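Local coordinates for transcription elongation factor SPT6 (Candida glabrata, PDB 3PJP), which binds the phosphorylated C-terminal repeat domain of RNA polymerase II through its tandem SH2 module and probably acts as a histone H3-H4 chaperone during transcription elongation, at residues L25-R36 with I47-H58. Residues are numbered along the deposited sequence; the frame is centred on the assembly and turned at random.
Sequences LRSKERGDFVIR and ITWKLDKDLFQH. With ACT (acetate ion), chain C.
Arg36, on strand 33-37, crosses to Thr48 on the neighbouring strand: its NE gives a nearly straight bond to Thr48 OG1 (2.8 Å, 172°), in the guanidinium plane. With CG wedged between backbone N and carbonyl carbon (chi1 59°) and the chain extended to NE, Arg36 NH1 and NH2 donate to OXT and O of an acetate, probably from the crystallisation liquor (Arg36 NH2 to acetate O 2.7 Å). Thr48 OG1 is also hydrogen-bonded to His58 ND1, whose ring stands 68° from the guanidinium.

The tight part is the antiparallel pairing of 33-36 with 47-52. Val34 and Thr48 exchange backbone bonds, Phe33 CB packs on Trp49 CB (3.7 Å), and Ile35 lies alongside Ile47.

Toward the turns the contact becomes polar and wetter. Lys50, fully extended, drives NZ onto Lys28 O (2.7 Å) and Arg26 O. Arg26 NH1 bridges to Asp54 OD1 (2.9 Å), while its NH2 pairs with Asp23; one water links Arg26 O to Asp54 N, another accepts from Arg26 NH1. Arg30 NE holds Leu51 O (2.7 Å).

Arg36 occupies the arginine position of the FLVR motif, which binds phosphate in classical SH2 domains; the acetate, gripped also by Ser39 N, probably marks that pocket.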
# COMPACT_ATOMS: atom_id res chain seq x y z
N LEU A 25 14.05 -11.57 -1.92
CA LEU A 25 13.82 -10.31 -2.61
C LEU A 25 14.67 -9.15 -2.13
O LEU A 25 14.65 -8.08 -2.73
CB LEU A 25 12.36 -9.90 -2.48
CG LEU A 25 11.30 -10.78 -3.14
CD1 LEU A 25 9.91 -10.30 -2.66
CD2 LEU A 25 11.42 -10.71 -4.66
N ARG A 26 15.41 -9.34 -1.04
CA ARG A 26 16.08 -8.21 -0.39
C ARG A 26 16.98 -7.41 -1.32
O ARG A 26 17.07 -6.19 -1.20
CB ARG A 26 16.85 -8.65 0.86
CG ARG A 26 17.33 -7.47 1.68
CD ARG A 26 17.98 -7.93 2.96
NE ARG A 26 17.21 -8.99 3.60
CZ ARG A 26 16.14 -8.79 4.35
NH1 ARG A 26 15.71 -7.56 4.59
NH2 ARG A 26 15.51 -9.83 4.89
N SER A 27 17.63 -8.08 -2.26
CA SER A 27 18.56 -7.42 -3.17
C SER A 27 17.90 -7.01 -4.49
O SER A 27 18.56 -6.44 -5.36
CB SER A 27 19.76 -8.32 -3.45
OG SER A 27 19.37 -9.42 -4.26
N LYS A 28 16.62 -7.31 -4.64
CA LYS A 28 15.89 -6.97 -5.85
C LYS A 28 15.41 -5.51 -5.82
O LYS A 28 15.82 -4.73 -4.96
CB LYS A 28 14.72 -7.93 -6.07
CG LYS A 28 15.14 -9.40 -6.18
CD LYS A 28 16.00 -9.65 -7.40
CE LYS A 28 16.35 -11.13 -7.56
NZ LYS A 28 15.14 -11.98 -7.75
N GLU A 29 14.56 -5.14 -6.77
CA GLU A 29 14.07 -3.77 -6.87
C GLU A 29 12.60 -3.65 -6.49
O GLU A 29 11.90 -4.65 -6.37
CB GLU A 29 14.27 -3.24 -8.29
CG GLU A 29 15.72 -3.19 -8.74
CD GLU A 29 16.54 -2.21 -7.94
OE1 GLU A 29 16.13 -1.03 -7.83
OE2 GLU A 29 17.60 -2.60 -7.41
N ARG A 30 12.15 -2.41 -6.28
CA ARG A 30 10.74 -2.15 -6.00
C ARG A 30 9.88 -2.81 -7.07
O ARG A 30 10.13 -2.66 -8.27
CB ARG A 30 10.45 -0.66 -5.98
CG ARG A 30 8.97 -0.34 -5.87
CD ARG A 30 8.70 1.16 -5.84
NE ARG A 30 9.14 1.78 -4.59
CZ ARG A 30 9.00 3.07 -4.31
NH1 ARG A 30 8.44 3.89 -5.18
NH2 ARG A 30 9.43 3.54 -3.15
N GLY A 31 8.87 -3.56 -6.64
CA GLY A 31 7.96 -4.20 -7.58
C GLY A 31 8.27 -5.66 -7.84
O GLY A 31 7.41 -6.41 -8.29
N ASP A 32 9.51 -6.08 -7.56
CA ASP A 32 9.87 -7.49 -7.72
C ASP A 32 9.11 -8.32 -6.70
O ASP A 32 8.82 -7.85 -5.60
CB ASP A 32 11.38 -7.70 -7.60
CG ASP A 32 12.11 -7.22 -8.82
OD1 ASP A 32 11.53 -7.31 -9.93
OD2 ASP A 32 13.25 -6.75 -8.69
N PHE A 33 8.76 -9.54 -7.08
CA PHE A 33 7.84 -10.33 -6.27
C PHE A 33 8.10 -11.82 -6.43
O PHE A 33 8.84 -12.25 -7.30
CB PHE A 33 6.38 -10.01 -6.66
CG PHE A 33 5.99 -10.50 -8.02
CD1 PHE A 33 5.39 -11.74 -8.20
CD2 PHE A 33 6.26 -9.73 -9.13
CE1 PHE A 33 5.06 -12.20 -9.47
CE2 PHE A 33 5.93 -10.19 -10.41
CZ PHE A 33 5.33 -11.43 -10.57
N VAL A 34 7.47 -12.61 -5.56
CA VAL A 34 7.33 -14.04 -5.77
C VAL A 34 5.92 -14.45 -5.39
O VAL A 34 5.28 -13.82 -4.54
CB VAL A 34 8.31 -14.87 -4.92
CG1 VAL A 34 9.75 -14.67 -5.40
CG2 VAL A 34 8.16 -14.53 -3.44
N ILE A 35 5.43 -15.49 -6.04
CA ILE A 35 4.23 -16.18 -5.59
C ILE A 35 4.73 -17.35 -4.75
O ILE A 35 5.75 -17.96 -5.06
CB ILE A 35 3.41 -16.67 -6.79
CG1 ILE A 35 3.23 -15.53 -7.79
CG2 ILE A 35 2.08 -17.25 -6.35
CD1 ILE A 35 2.44 -15.92 -9.03
N ARG A 36 4.03 -17.67 -3.67
CA ARG A 36 4.55 -18.69 -2.77
C ARG A 36 3.48 -19.45 -2.01
O ARG A 36 2.28 -19.16 -2.12
CB ARG A 36 5.53 -18.08 -1.76
CG ARG A 36 4.91 -16.98 -0.91
CD ARG A 36 5.88 -16.55 0.20
NE ARG A 36 5.37 -15.47 1.04
CZ ARG A 36 4.54 -15.64 2.06
NH1 ARG A 36 4.09 -16.85 2.37
NH2 ARG A 36 4.15 -14.59 2.78
N ILE A 47 1.52 -13.74 -2.24
CA ILE A 47 2.50 -12.99 -3.00
C ILE A 47 3.28 -12.11 -2.05
O ILE A 47 2.69 -11.42 -1.22
CB ILE A 47 1.85 -12.12 -4.10
CG1 ILE A 47 1.43 -12.99 -5.28
CG2 ILE A 47 2.81 -11.04 -4.58
CD1 ILE A 47 0.60 -12.24 -6.31
N THR A 48 4.60 -12.15 -2.14
CA THR A 48 5.43 -11.20 -1.41
C THR A 48 6.07 -10.27 -2.41
O THR A 48 6.56 -10.72 -3.44
CB THR A 48 6.54 -11.91 -0.60
OG1 THR A 48 5.95 -12.79 0.36
CG2 THR A 48 7.42 -10.89 0.09
N TRP A 49 6.04 -8.97 -2.14
CA TRP A 49 6.67 -8.03 -3.06
C TRP A 49 7.43 -6.95 -2.32
O TRP A 49 7.18 -6.70 -1.14
CB TRP A 49 5.66 -7.46 -4.07
CG TRP A 49 4.56 -6.55 -3.52
CD1 TRP A 49 3.45 -6.94 -2.82
CD2 TRP A 49 4.46 -5.14 -3.68
NE1 TRP A 49 2.66 -5.83 -2.52
CE2 TRP A 49 3.27 -4.72 -3.04
CE3 TRP A 49 5.26 -4.18 -4.31
CZ2 TRP A 49 2.87 -3.38 -3.02
CZ3 TRP A 49 4.87 -2.86 -4.28
CH2 TRP A 49 3.68 -2.47 -3.64
N LYS A 50 8.38 -6.33 -3.02
CA LYS A 50 9.26 -5.36 -2.40
C LYS A 50 8.81 -3.93 -2.68
O LYS A 50 8.68 -3.52 -3.83
CB LYS A 50 10.71 -5.55 -2.85
CG LYS A 50 11.69 -4.60 -2.17
CD LYS A 50 13.12 -4.76 -2.69
CE LYS A 50 14.05 -3.77 -1.98
NZ LYS A 50 15.47 -3.92 -2.38
N LEU A 51 8.57 -3.16 -1.61
CA LEU A 51 8.17 -1.77 -1.76
C LEU A 51 9.37 -0.84 -1.73
O LEU A 51 9.38 0.19 -2.39
CB LEU A 51 7.23 -1.37 -0.62
CG LEU A 51 5.78 -1.86 -0.69
CD1 LEU A 51 5.67 -3.32 -0.29
CD2 LEU A 51 4.89 -0.99 0.22
N ASP A 52 10.35 -1.19 -0.91
CA ASP A 52 11.49 -0.31 -0.65
C ASP A 52 12.55 -1.10 0.11
O ASP A 52 12.35 -2.26 0.44
CB ASP A 52 11.03 0.88 0.20
CG ASP A 52 11.85 2.13 -0.05
OD1 ASP A 52 11.51 2.88 -1.00
OD2 ASP A 52 12.81 2.37 0.70
N LYS A 53 13.67 -0.45 0.42
CA LYS A 53 14.73 -1.08 1.20
C LYS A 53 14.17 -1.75 2.45
O LYS A 53 13.57 -1.11 3.31
CB LYS A 53 15.82 -0.08 1.56
CG LYS A 53 16.95 -0.65 2.41
CD LYS A 53 18.06 0.37 2.63
CE LYS A 53 19.03 -0.06 3.73
NZ LYS A 53 19.83 -1.26 3.36
N ASP A 54 14.37 -3.06 2.55
CA ASP A 54 13.91 -3.84 3.69
C ASP A 54 12.42 -3.66 4.00
O ASP A 54 11.99 -3.84 5.14
CB ASP A 54 14.77 -3.53 4.92
CG ASP A 54 16.25 -3.86 4.70
OD1 ASP A 54 16.54 -4.82 3.94
OD2 ASP A 54 17.12 -3.17 5.26
N LEU A 55 11.64 -3.31 2.98
CA LEU A 55 10.20 -3.08 3.16
C LEU A 55 9.40 -3.96 2.21
O LEU A 55 9.44 -3.77 0.99
CB LEU A 55 9.86 -1.60 2.96
CG LEU A 55 8.43 -1.16 3.27
CD1 LEU A 55 8.09 -1.34 4.75
CD2 LEU A 55 8.20 0.29 2.85
N PHE A 56 8.70 -4.95 2.76
CA PHE A 56 8.00 -5.93 1.94
C PHE A 56 6.57 -6.10 2.38
O PHE A 56 6.26 -6.04 3.58
CB PHE A 56 8.67 -7.30 2.03
CG PHE A 56 10.15 -7.25 1.93
CD1 PHE A 56 10.77 -7.33 0.70
CD2 PHE A 56 10.93 -7.11 3.07
CE1 PHE A 56 12.17 -7.30 0.61
CE2 PHE A 56 12.30 -7.08 2.98
CZ PHE A 56 12.92 -7.16 1.75
N GLN A 57 5.71 -6.36 1.41
CA GLN A 57 4.33 -6.67 1.70
C GLN A 57 3.99 -8.10 1.31
O GLN A 57 4.40 -8.58 0.26
CB GLN A 57 3.40 -5.68 1.01
CG GLN A 57 1.93 -5.99 1.20
CD GLN A 57 1.04 -4.92 0.63
OE1 GLN A 57 0.80 -4.87 -0.58
NE2 GLN A 57 0.58 -4.02 1.49
N HIS A 58 3.23 -8.76 2.18
CA HIS A 58 2.72 -10.09 1.90
C HIS A 58 1.22 -10.01 1.64
O HIS A 58 0.46 -9.45 2.45
CB HIS A 58 3.04 -11.01 3.08
CG HIS A 58 4.49 -11.07 3.42
ND1 HIS A 58 5.36 -11.98 2.86
CD2 HIS A 58 5.23 -10.32 4.28
CE1 HIS A 58 6.57 -11.80 3.36
NE2 HIS A 58 6.52 -10.80 4.22
C ACT C . 1.86 -16.37 4.86
O ACT C . 2.61 -15.37 4.88
OXT ACT C . 2.42 -17.47 4.62
CH3 ACT C . 0.39 -16.25 5.11
O HOH W 1 16.26 -4.18 0.81
O HOH W 2 13.92 -6.40 6.24